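Local coordinates for protein transcription termination factor FttA (Pyrococcus horikoshii, PDB 3AF6) that probably terminates archaeal transcription by cleaving nascent RNA, acting as a two-zinc ribonuclease of the metallo-beta-lactamase/beta-CASP family, at residues 192-197 with 235-240; 223-226 with 230-233; 57-62 with 70-75; 21-26 with 33-38. All coordinates share one frame; numbering follows the deposited sequence.

Interaction 1. Residues 192-197 with 235-240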
loop_
_atom_site.group_PDB
_atom_site.type_symbol
_atom_site.label_atom_id
_atom_site.label_comp_id
_atom_site.label_asym_id
_atom_site.label_seq_id
_atom_site.Cartn_x
_atom_site.Cartn_y
_atom_site.Cartn_z
ATOM N N THR A 192 7.011 -19.075 8.535
ATOM C CA THR A 192 8.138 -18.669 9.338
ATOM C C THR A 192 8.225 -17.165 9.453
ATOM O O THR A 192 8.111 -16.457 8.455
ATOM C CB THR A 192 9.427 -19.194 8.719
ATOM O OG1 THR A 192 9.329 -20.611 8.604
ATOM C CG2 THR A 192 10.630 -18.839 9.579
ATOM N N GLY A 193 8.423 -16.674 10.670
ATOM C CA GLY A 193 8.544 -15.239 10.858
ATOM C C GLY A 193 9.988 -14.795 10.650
ATOM O O GLY A 193 10.910 -15.238 11.353
ATOM N N LEU A 194 10.201 -13.927 9.672
ATOM C CA LEU A 194 11.540 -13.429 9.408
ATOM C C LEU A 194 11.705 -12.076 10.095
ATOM O O LEU A 194 12.815 -11.533 10.180
ATOM C CB LEU A 194 11.764 -13.313 7.899
ATOM C CG LEU A 194 11.767 -14.690 7.224
ATOM C CD1 LEU A 194 11.956 -14.554 5.718
ATOM C CD2 LEU A 194 12.887 -15.530 7.833
ATOM N N GLY A 195 10.584 -11.560 10.600
ATOM C CA GLY A 195 10.575 -10.278 11.277
ATOM C C GLY A 195 9.161 -9.791 11.504
ATOM O O GLY A 195 8.280 -9.990 10.666
ATOM N N GLY A 196 8.929 -9.139 12.633
ATOM C CA GLY A 196 7.591 -8.661 12.910
ATOM C C GLY A 196 6.831 -9.605 13.821
ATOM O O GLY A 196 5.631 -9.441 14.036
ATOM N N PHE A 197 7.509 -10.625 14.329
ATOM C CA PHE A 197 6.871 -11.545 15.262
ATOM C C PHE A 197 7.358 -11.066 16.620
ATOM O O PHE A 197 8.548 -10.813 16.791
ATOM C CB PHE A 197 7.310 -12.991 15.003
ATOM C CG PHE A 197 6.538 -13.679 13.902
ATOM C CD1 PHE A 197 6.056 -12.959 12.807
ATOM C CD2 PHE A 197 6.301 -15.052 13.957
ATOM C CE1 PHE A 197 5.344 -13.597 11.779
ATOM C CE2 PHE A 197 5.590 -15.708 12.934
ATOM C CZ PHE A 197 5.110 -14.977 11.839
ATOM N N PHE A 235 17.822 -12.337 7.215
ATOM C CA PHE A 235 18.433 -12.850 5.991
ATOM C C PHE A 235 19.253 -14.060 6.396
ATOM O O PHE A 235 19.623 -14.885 5.558
ATOM C CB PHE A 235 19.381 -11.816 5.381
ATOM C CG PHE A 235 18.711 -10.829 4.481
ATOM C CD1 PHE A 235 18.441 -11.150 3.157
ATOM C CD2 PHE A 235 18.385 -9.560 4.942
ATOM C CE1 PHE A 235 17.862 -10.213 2.299
ATOM C CE2 PHE A 235 17.803 -8.619 4.086
ATOM C CZ PHE A 235 17.546 -8.948 2.768
ATOM N N ASP A 236 19.541 -14.145 7.694
ATOM C CA ASP A 236 20.332 -15.241 8.218
ATOM C C ASP A 236 19.522 -16.494 8.558
ATOM O O ASP A 236 19.960 -17.320 9.352
ATOM C CB ASP A 236 21.155 -14.773 9.436
ATOM C CG ASP A 236 20.289 -14.326 10.599
ATOM O OD1 ASP A 236 19.075 -14.115 10.386
ATOM O OD2 ASP A 236 20.827 -14.167 11.723
ATOM N N ALA A 237 18.338 -16.639 7.972
ATOM C CA ALA A 237 17.539 -17.843 8.210
ATOM C C ALA A 237 17.908 -18.836 7.100
ATOM O O ALA A 237 17.798 -18.524 5.919
ATOM C CB ALA A 237 16.052 -17.519 8.166
ATOM N N PRO A 238 18.368 -20.040 7.466
ATOM C CA PRO A 238 18.752 -21.050 6.471
ATOM C C PRO A 238 17.731 -21.231 5.353
ATOM O O PRO A 238 18.077 -21.239 4.174
ATOM C CB PRO A 238 18.896 -22.320 7.303
ATOM C CG PRO A 238 19.272 -21.813 8.651
ATOM C CD PRO A 238 18.402 -20.603 8.827
ATOM N N GLU A 239 16.468 -21.384 5.740
ATOM C CA GLU A 239 15.385 -21.588 4.789
ATOM C C GLU A 239 15.218 -20.421 3.828
ATOM O O GLU A 239 14.967 -20.631 2.642
ATOM C CB GLU A 239 14.078 -21.821 5.531
ATOM C CG GLU A 239 13.763 -20.735 6.525
ATOM C CD GLU A 239 14.274 -21.055 7.898
ATOM O OE1 GLU A 239 13.435 -21.253 8.794
ATOM O OE2 GLU A 239 15.502 -21.119 8.089
ATOM N N PHE A 240 15.350 -19.198 4.340
ATOM C CA PHE A 240 15.216 -18.008 3.508
ATOM C C PHE A 240 16.419 -17.876 2.569
ATOM O O PHE A 240 16.242 -17.584 1.381
ATOM C CB PHE A 240 15.049 -16.757 4.382
ATOM C CG PHE A 240 14.736 -15.503 3.604
ATOM C CD1 PHE A 240 13.897 -15.540 2.493
ATOM C CD2 PHE A 240 15.268 -14.275 3.992
ATOM C CE1 PHE A 240 13.596 -14.367 1.779
ATOM C CE2 PHE A 240 14.974 -13.102 3.288
ATOM C CZ PHE A 240 14.139 -13.147 2.181
#
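Leu194 leaves its backbone with CG anti to the carbonyl carbon (chi1 -66°) and keeps CD1 trans at chi2, while Phe240 swings its ring anti to the backbone N (chi1 -173°), and the two side chains meet as a CH-pi pair. The methyl CD1 comes down over one face of the Phe240 ring, 3.8 Å from the ring centroid and 17° off the ring normal. It lies a little toward the rim, with Phe240 CG its nearest ring atom. The other branch serves a second partner: Leu194 CD2 rests 3.8 Å from Ala237 CB, at the N-cap of the helix. One forked leucine thus grips both the cap and the first turn. At the other end of the contact, Thr192 and Glu239 approach from opposite directions, with CG2 of Thr192 at 3.8 Å from OE1 of Glu239; the threonine hydroxyl is hydrogen-bonded to Thr647. Leu194 and Gly195 both face Ala204, forming a classic beta bulge at the corner where strand 189-193 turns out of its sheet. The leucine also touches Ala204 and Leu206 of strand 204-209, so it joins that strand to the start of helix 238-245 in the metallo-beta-lactamase domain.

Interaction 2. Residues 223-226 with 230-233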
loop_
_atom_site.group_PDB
_atom_site.type_symbol
_atom_site.label_atom_id
_atom_site.label_comp_id
_atom_site.label_asym_id
_atom_site.label_seq_id
_atom_site.Cartn_x
_atom_site.Cartn_y
_atom_site.Cartn_z
ATOM N N ALA A 223 13.341 2.784 12.908
ATOM C CA ALA A 223 13.634 3.109 14.295
ATOM C C ALA A 223 14.983 2.541 14.717
ATOM O O ALA A 223 15.486 2.874 15.788
ATOM C CB ALA A 223 12.526 2.561 15.214
ATOM N N MET A 224 15.575 1.688 13.886
ATOM C CA MET A 224 16.851 1.099 14.251
ATOM C C MET A 224 17.808 0.731 13.122
ATOM O O MET A 224 18.418 -0.337 13.154
ATOM C CB MET A 224 16.600 -0.121 15.134
ATOM C CG MET A 224 15.836 0.226 16.389
ATOM S SD MET A 224 15.697 -1.100 17.554
ATOM C CE MET A 224 17.210 -0.836 18.513
ATOM N N LEU A 225 17.951 1.616 12.137
ATOM C CA LEU A 225 18.874 1.369 11.034
ATOM C C LEU A 225 20.296 1.317 11.581
ATOM O O LEU A 225 21.197 0.795 10.935
ATOM C CB LEU A 225 18.786 2.482 9.990
ATOM C CG LEU A 225 17.551 2.556 9.097
ATOM C CD1 LEU A 225 17.731 3.670 8.077
ATOM C CD2 LEU A 225 17.358 1.230 8.386
ATOM N N ASN A 226 20.488 1.879 12.773
ATOM C CA ASN A 226 21.793 1.899 13.439
ATOM C C ASN A 226 22.318 0.477 13.652
ATOM O O ASN A 226 23.527 0.262 13.740
ATOM C CB ASN A 226 21.691 2.619 14.799
ATOM C CG ASN A 226 21.804 4.149 14.681
ATOM O OD1 ASN A 226 21.762 4.711 13.583
ATOM N ND2 ASN A 226 21.942 4.823 15.823
ATOM N N LYS A 230 18.896 -5.700 13.894
ATOM C CA LYS A 230 17.609 -5.419 14.511
ATOM C C LYS A 230 16.706 -4.688 13.517
ATOM O O LYS A 230 15.487 -4.651 13.687
ATOM C CB LYS A 230 17.797 -4.557 15.759
ATOM C CG LYS A 230 17.547 -5.272 17.077
ATOM C CD LYS A 230 16.082 -5.694 17.217
ATOM C CE LYS A 230 15.836 -6.422 18.534
ATOM N NZ LYS A 230 14.477 -7.046 18.616
ATOM N N ALA A 231 17.310 -4.137 12.468
ATOM C CA ALA A 231 16.577 -3.376 11.465
ATOM C C ALA A 231 16.074 -4.145 10.257
ATOM O O ALA A 231 15.130 -3.703 9.591
ATOM C CB ALA A 231 17.435 -2.210 10.979
ATOM N N PHE A 232 16.703 -5.275 9.949
ATOM C CA PHE A 232 16.291 -6.045 8.784
ATOM C C PHE A 232 15.677 -7.382 9.105
ATOM O O PHE A 232 15.892 -7.940 10.176
ATOM C CB PHE A 232 17.475 -6.357 7.859
ATOM C CG PHE A 232 18.292 -5.172 7.462
ATOM C CD1 PHE A 232 17.770 -3.885 7.521
ATOM C CD2 PHE A 232 19.589 -5.358 6.982
ATOM C CE1 PHE A 232 18.518 -2.804 7.108
ATOM C CE2 PHE A 232 20.352 -4.284 6.563
ATOM C CZ PHE A 232 19.817 -2.999 6.626
ATOM N N PRO A 233 14.891 -7.912 8.166
ATOM C CA PRO A 233 14.259 -9.219 8.339
ATOM C C PRO A 233 15.443 -10.198 8.390
ATOM O O PRO A 233 16.518 -9.904 7.870
ATOM C CB PRO A 233 13.453 -9.380 7.056
ATOM C CG PRO A 233 13.032 -7.995 6.773
ATOM C CD PRO A 233 14.291 -7.188 7.035
#
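Ala231, Leu225 and Phe232 make the apolar part of this contact. Leu225 starts from the backbone with its CB directed away from the other segment, yet with chi1 at -72° and CD1 taking the trans place at chi2, CD2 is the branch left pointing back across. That methyl sits 4.3 Å from CB of Ala231 and 4.4 Å from CE1 of Phe232, where it comes at the edge of the ring and near its plane. Another touch lies toward the surface, where SD of Met224 passes 4.4 Å from CB of Lys230 before the lysine chain leads off.

The second kind of contact is with backbone: CB of Ala231 lies against the carbonyl O of Met224, and against CA of Leu225 at 3.9 Å. A sulfate ion, probably from the crystallisation liquor, lies about 4 Å from the Lys230 side chain. The loop before helix 228-231 and the end of that helix meet some way from the metal, with Ala231 about 10 Å, side chain to side chain, from the zinc ligand Asp260.

The two pieces of chain are held to each other by van der Waals packing, with directional bonds supplied from outside by Asn221, to the backbone of Ala231, and by Arg202, to the carbonyl O of Phe232.

Interaction 3. Residues 57-62 with 70-75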
loop_
_atom_site.group_PDB
_atom_site.type_symbol
_atom_site.label_atom_id
_atom_site.label_comp_id
_atom_site.label_asym_id
_atom_site.label_seq_id
_atom_site.Cartn_x
_atom_site.Cartn_y
_atom_site.Cartn_z
ATOM N N GLU A 57 -20.023 -12.267 -22.653
ATOM C CA GLU A 57 -20.898 -13.431 -22.336
ATOM C C GLU A 57 -20.220 -14.762 -22.630
ATOM O O GLU A 57 -20.560 -15.781 -22.035
ATOM C CB GLU A 57 -22.207 -13.329 -23.116
ATOM C CG GLU A 57 -23.117 -12.217 -22.623
ATOM C CD GLU A 57 -24.360 -12.055 -23.472
ATOM O OE1 GLU A 57 -25.261 -11.290 -23.069
ATOM O OE2 GLU A 57 -24.433 -12.689 -24.547
ATOM N N LEU A 58 -19.269 -14.757 -23.559
ATOM C CA LEU A 58 -18.536 -15.972 -23.892
ATOM C C LEU A 58 -17.365 -16.073 -22.923
ATOM O O LEU A 58 -17.131 -17.114 -22.305
ATOM C CB LEU A 58 -18.003 -15.915 -25.327
ATOM C CG LEU A 58 -17.080 -17.074 -25.732
ATOM C CD1 LEU A 58 -17.848 -18.389 -25.656
ATOM C CD2 LEU A 58 -16.535 -16.849 -27.136
ATOM N N ILE A 59 -16.636 -14.969 -22.799
ATOM C CA ILE A 59 -15.485 -14.887 -21.914
ATOM C C ILE A 59 -15.842 -15.425 -20.530
ATOM O O ILE A 59 -15.159 -16.303 -20.003
ATOM C CB ILE A 59 -15.016 -13.428 -21.786
ATOM C CG1 ILE A 59 -14.766 -12.847 -23.179
ATOM C CG2 ILE A 59 -13.753 -13.358 -20.952
ATOM C CD1 ILE A 59 -14.480 -11.362 -23.185
ATOM N N LYS A 60 -16.919 -14.899 -19.953
ATOM C CA LYS A 60 -17.377 -15.319 -18.631
ATOM C C LYS A 60 -17.455 -16.840 -18.527
ATOM O O LYS A 60 -17.145 -17.412 -17.484
ATOM C CB LYS A 60 -18.755 -14.710 -18.326
ATOM C CG LYS A 60 -19.879 -15.215 -19.234
ATOM C CD LYS A 60 -21.217 -14.536 -18.939
ATOM C CE LYS A 60 -22.324 -15.076 -19.847
ATOM N NZ LYS A 60 -23.633 -14.409 -19.618
ATOM N N ASP A 61 -17.871 -17.490 -19.609
ATOM C CA ASP A 61 -17.989 -18.946 -19.628
ATOM C C ASP A 61 -16.622 -19.597 -19.800
ATOM O O ASP A 61 -16.287 -20.560 -19.111
ATOM C CB ASP A 61 -18.910 -19.399 -20.769
ATOM C CG ASP A 61 -20.361 -19.009 -20.546
ATOM O OD1 ASP A 61 -20.969 -19.488 -19.566
ATOM O OD2 ASP A 61 -20.894 -18.225 -21.357
ATOM N N LEU A 62 -15.838 -19.061 -20.728
ATOM C CA LEU A 62 -14.510 -19.587 -21.006
ATOM C C LEU A 62 -13.674 -19.587 -19.731
ATOM O O LEU A 62 -12.930 -20.531 -19.463
ATOM C CB LEU A 62 -13.833 -18.733 -22.083
ATOM C CG LEU A 62 -12.596 -19.288 -22.798
ATOM C CD1 LEU A 62 -12.212 -18.362 -23.933
ATOM C CD2 LEU A 62 -11.443 -19.432 -21.829
ATOM N N ILE A 70 -9.132 -14.611 -18.052
ATOM C CA ILE A 70 -8.770 -14.437 -19.452
ATOM C C ILE A 70 -8.978 -13.029 -19.993
ATOM O O ILE A 70 -10.021 -12.411 -19.782
ATOM C CB ILE A 70 -9.544 -15.436 -20.336
ATOM C CG1 ILE A 70 -11.028 -15.385 -19.985
ATOM C CG2 ILE A 70 -9.004 -16.844 -20.133
ATOM C CD1 ILE A 70 -11.869 -16.388 -20.732
ATOM N N SER A 71 -7.963 -12.532 -20.688
ATOM C CA SER A 71 -7.999 -11.209 -21.291
ATOM C C SER A 71 -7.745 -11.368 -22.782
ATOM O O SER A 71 -6.654 -11.766 -23.198
ATOM C CB SER A 71 -6.921 -10.311 -20.683
ATOM O OG SER A 71 -6.871 -9.060 -21.346
ATOM N N VAL A 72 -8.761 -11.068 -23.582
ATOM C CA VAL A 72 -8.651 -11.174 -25.029
ATOM C C VAL A 72 -8.509 -9.787 -25.654
ATOM O O VAL A 72 -9.337 -8.904 -25.439
ATOM C CB VAL A 72 -9.876 -11.902 -25.613
ATOM C CG1 VAL A 72 -11.152 -11.220 -25.157
ATOM C CG2 VAL A 72 -9.783 -11.936 -27.126
ATOM N N ARG A 73 -7.444 -9.603 -26.424
ATOM C CA ARG A 73 -7.169 -8.321 -27.059
ATOM C C ARG A 73 -6.847 -8.545 -28.533
ATOM O O ARG A 73 -6.661 -9.682 -28.969
ATOM C CB ARG A 73 -5.967 -7.660 -26.381
ATOM C CG ARG A 73 -5.976 -7.741 -24.863
ATOM C CD ARG A 73 -4.555 -7.858 -24.317
ATOM N NE ARG A 73 -4.537 -8.111 -22.878
ATOM C CZ ARG A 73 -3.445 -8.417 -22.184
ATOM N NH1 ARG A 73 -3.524 -8.628 -20.877
ATOM N NH2 ARG A 73 -2.274 -8.516 -22.797
ATOM N N PRO A 74 -6.776 -7.460 -29.323
ATOM C CA PRO A 74 -6.465 -7.585 -30.748
ATOM C C PRO A 74 -4.997 -7.952 -30.896
ATOM O O PRO A 74 -4.211 -7.735 -29.976
ATOM C CB PRO A 74 -6.761 -6.191 -31.281
ATOM C CG PRO A 74 -6.347 -5.322 -30.135
ATOM C CD PRO A 74 -6.962 -6.045 -28.955
ATOM N N ASP A 75 -4.622 -8.506 -32.043
ATOM C CA ASP A 75 -3.232 -8.882 -32.252
ATOM C C ASP A 75 -2.362 -7.635 -32.113
ATOM O O ASP A 75 -2.707 -6.570 -32.629
ATOM C CB ASP A 75 -3.050 -9.505 -33.638
ATOM C CG ASP A 75 -1.713 -10.209 -33.789
ATOM O OD1 ASP A 75 -0.663 -9.533 -33.753
ATOM O OD2 ASP A 75 -1.712 -11.448 -33.937
#
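Ile70 gives up more surface than any other residue here, and it does so by inserting its side chain between Ile59 and Leu62, one turn apart on helix 59-66. Its CG1 stands between the backbone N and the carbonyl carbon (chi1 49°), and a trans chi2 extends CD1 from there toward the helix. The methyl CD1 lies among the atoms of Leu62, with CD2 and CB both at 3.3 Å and CG a little farther, while CG2 of Ile70 has CD2 of Leu62 at 3.9 Å. The two chains cross at a slant.

Ile59 is the second main contributor and uses both of its branches. CG2, anti to the backbone N, meets CG1 of Ile70 at 3.5 Å. The longer branch runs on past it, so that CD1 reaches CG1 of Val72 at 3.9 Å, two residues farther along strand 70-74. The carbonyl O of Ile59 also lies 3.4 Å from CD1 of Ile70. Ile70 O is hydrogen-bonded to a modified group of a bound ligand chain, on which Ile59 packs.

Leu62, buried like Ile70, also touches Met25 from the loop after helix 11-22. Ile70 is backed by Leu42 and Val72 by Val46, both on the neighbouring strand 41-46, to which strand 70-74 runs parallel. Helix 59-66 therefore lies against one face of the three-stranded sheet of the KHa domain.

All the side chains that meet across the contact are branched and aliphatic, so the helix is probably seated by shape and hydrophobic packing, most of all at the buried Ile70 and Leu62; no directional bond joins helix to strand here.

Interaction 4. Residues 21-26 with 33-38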
loop_
_atom_site.group_PDB
_atom_site.type_symbol
_atom_site.label_atom_id
_atom_site.label_comp_id
_atom_site.label_asym_id
_atom_site.label_seq_id
_atom_site.Cartn_x
_atom_site.Cartn_y
_atom_site.Cartn_z
ATOM N N VAL A 21 -9.120 -26.313 -25.783
ATOM C CA VAL A 21 -10.472 -26.053 -25.305
ATOM C C VAL A 21 -10.924 -24.646 -25.671
ATOM O O VAL A 21 -12.121 -24.374 -25.754
ATOM C CB VAL A 21 -10.568 -26.231 -23.771
ATOM C CG1 VAL A 21 -9.694 -25.210 -23.075
ATOM C CG2 VAL A 21 -12.010 -26.100 -23.317
ATOM N N VAL A 22 -9.964 -23.751 -25.887
ATOM C CA VAL A 22 -10.282 -22.376 -26.258
ATOM C C VAL A 22 -10.692 -22.348 -27.729
ATOM O O VAL A 22 -11.749 -21.820 -28.078
ATOM C CB VAL A 22 -9.073 -21.440 -26.038
ATOM C CG1 VAL A 22 -7.880 -21.939 -26.822
ATOM C CG2 VAL A 22 -9.426 -20.024 -26.456
ATOM N N ASN A 23 -9.850 -22.925 -28.585
ATOM C CA ASN A 23 -10.129 -22.997 -30.015
ATOM C C ASN A 23 -11.246 -24.018 -30.219
ATOM O O ASN A 23 -11.396 -24.586 -31.299
ATOM C CB ASN A 23 -8.880 -23.444 -30.790
ATOM C CG ASN A 23 -7.840 -22.340 -30.930
ATOM O OD1 ASN A 23 -8.102 -21.296 -31.528
ATOM N ND2 ASN A 23 -6.652 -22.571 -30.385
ATOM N N GLN A 24 -12.022 -24.248 -29.164
ATOM C CA GLN A 24 -13.119 -25.203 -29.203
ATOM C C GLN A 24 -14.387 -24.550 -28.665
ATOM O O GLN A 24 -15.434 -25.189 -28.577
ATOM C CB GLN A 24 -12.773 -26.425 -28.348
ATOM C CG GLN A 24 -13.310 -27.746 -28.877
ATOM C CD GLN A 24 -12.549 -28.238 -30.100
ATOM O OE1 GLN A 24 -11.334 -28.434 -30.050
ATOM N NE2 GLN A 24 -13.263 -28.441 -31.202
ATOM N N MET A 25 -14.284 -23.276 -28.298
ATOM C CA MET A 25 -15.425 -22.540 -27.761
ATOM C C MET A 25 -15.515 -21.144 -28.364
ATOM O O MET A 25 -16.202 -20.275 -27.830
ATOM C CB MET A 25 -15.318 -22.424 -26.239
ATOM C CG MET A 25 -15.205 -23.756 -25.516
ATOM S SD MET A 25 -15.237 -23.576 -23.718
ATOM C CE MET A 25 -13.537 -23.103 -23.385
ATOM N N VAL A 26 -14.811 -20.932 -29.470
ATOM C CA VAL A 26 -14.819 -19.639 -30.147
ATOM C C VAL A 26 -14.646 -19.844 -31.652
ATOM O O VAL A 26 -13.856 -20.684 -32.083
ATOM C CB VAL A 26 -13.683 -18.725 -29.625
ATOM C CG1 VAL A 26 -13.748 -17.368 -30.307
ATOM C CG2 VAL A 26 -13.793 -18.561 -28.121
ATOM N N THR A 33 -4.432 -15.698 -32.988
ATOM C CA THR A 33 -3.020 -15.655 -33.344
ATOM C C THR A 33 -2.111 -16.272 -32.282
ATOM O O THR A 33 -1.137 -16.949 -32.610
ATOM C CB THR A 33 -2.565 -14.205 -33.613
ATOM O OG1 THR A 33 -2.864 -13.384 -32.477
ATOM C CG2 THR A 33 -3.283 -13.646 -34.831
ATOM N N GLU A 34 -2.428 -16.038 -31.013
ATOM C CA GLU A 34 -1.623 -16.583 -29.926
ATOM C C GLU A 34 -2.367 -16.601 -28.605
ATOM O O GLU A 34 -3.301 -15.829 -28.389
ATOM C CB GLU A 34 -0.334 -15.777 -29.747
ATOM C CG GLU A 34 0.566 -16.309 -28.635
ATOM C CD GLU A 34 1.733 -15.394 -28.321
ATOM O OE1 GLU A 34 2.560 -15.761 -27.462
ATOM O OE2 GLU A 34 1.822 -14.306 -28.928
ATOM N N ILE A 35 -1.935 -17.497 -27.724
ATOM C CA ILE A 35 -2.511 -17.634 -26.395
ATOM C C ILE A 35 -1.356 -17.921 -25.448
ATOM O O ILE A 35 -0.801 -19.016 -25.447
ATOM C CB ILE A 35 -3.524 -18.792 -26.331
ATOM C CG1 ILE A 35 -4.635 -18.560 -27.354
ATOM C CG2 ILE A 35 -4.132 -18.879 -24.941
ATOM C CD1 ILE A 35 -5.677 -19.653 -27.385
ATOM N N GLU A 36 -0.990 -16.921 -24.658
ATOM C CA GLU A 36 0.107 -17.053 -23.707
ATOM C C GLU A 36 -0.335 -16.656 -22.304
ATOM O O GLU A 36 -1.447 -16.163 -22.108
ATOM C CB GLU A 36 1.276 -16.166 -24.138
ATOM C CG GLU A 36 0.870 -14.731 -24.447
ATOM C CD GLU A 36 2.061 -13.798 -24.603
ATOM O OE1 GLU A 36 3.033 -14.188 -25.288
ATOM O OE2 GLU A 36 2.016 -12.674 -24.045
ATOM N N PHE A 37 0.540 -16.879 -21.329
ATOM C CA PHE A 37 0.249 -16.520 -19.946
ATOM C C PHE A 37 0.949 -15.211 -19.607
ATOM O O PHE A 37 2.138 -15.051 -19.876
ATOM C CB PHE A 37 0.738 -17.610 -18.986
ATOM C CG PHE A 37 -0.259 -18.708 -18.744
ATOM C CD1 PHE A 37 -1.511 -18.424 -18.213
ATOM C CD2 PHE A 37 0.063 -20.031 -19.016
ATOM C CE1 PHE A 37 -2.428 -19.446 -17.953
ATOM C CE2 PHE A 37 -0.847 -21.055 -18.761
ATOM C CZ PHE A 37 -2.092 -20.762 -18.228
ATOM N N GLU A 38 0.204 -14.270 -19.043
ATOM C CA GLU A 38 0.766 -12.985 -18.634
ATOM C C GLU A 38 0.476 -12.852 -17.155
ATOM O O GLU A 38 -0.656 -12.566 -16.765
ATOM C CB GLU A 38 0.115 -11.826 -19.390
ATOM C CG GLU A 38 0.902 -11.363 -20.603
ATOM C CD GLU A 38 0.250 -10.187 -21.299
ATOM O OE1 GLU A 38 0.016 -9.147 -20.637
ATOM O OE2 GLU A 38 -0.024 -10.308 -22.513
#
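The carboxamide of Asn23 is the flat group that borders this contact: its ND2 lies 4.3 Å from CD1 of Ile35, a marginal touch, and the same nitrogen is hydrogen-bonded to the carbonyl O of Arg19, which ties the amide back to the preceding helical turn. Farther along the strand the ring of Phe37 stacks with that of Tyr179.

The core of the contact is Val22 against Ile35, reaching toward each other tip to tip. Ile35 places CG1 anti to the carbonyl carbon (chi1 -58°), and a trans chi2 carries CD1 outward from the strand. This methyl meets the fork of the valine, CG1 at 3.2 Å, CG2 at 3.9 Å and CB at 4.1 Å. Val22 holds CG2 anti to its backbone N, which turns both methyls of the fork toward Ile35.

The arrangement belongs to a KH domain in its type II form, consistent with the run of helix 11-22, strands 32-38 and 41-46, helix 59-66 and strand 70-74, in which two helices pack on one face of a mixed sheet. Val22 is the last residue of its helix, and its carbonyl O accepts a bond from N of Met25 (2.9 Å) as the chain turns away. Its side chain also touches Ile44 on the middle strand and Leu62 on the second helix, while Ile35 lies beside Leu42. Arg19 has a further role here: its NH2 bonds the carbonyl O of Ile35, linking helix and strand by a polar contact. Glu36, next along the strand, forms a salt bridge with Arg172.

Overall arrangement
The four contacts fall into two pairs. Interactions 3 and 4, with centres 9 Å apart, share the sheet of the KHa domain. Arg73 NH2 forms a salt bridge with Glu38 OE2 (2.9 Å), Asp75 OD2 bonds Thr33 OG1 (2.7 Å), and Leu58 packs on Met25 and Val26. Interaction 3 also meets the bound ligand chain. Interactions 1 and 2 lie in the metallo-beta-lactamase part, their centres 14 Å apart. Interaction 2 is nested inside the loop that interaction 1 closes, and they touch where Leu194 O meets Pro233 CB (3.8 Å). Interaction 2 comes within about 10 Å of the zinc ligand Asp260 (side chain to side chain). The pairs do not touch, with centres 41 to 49 Å apart.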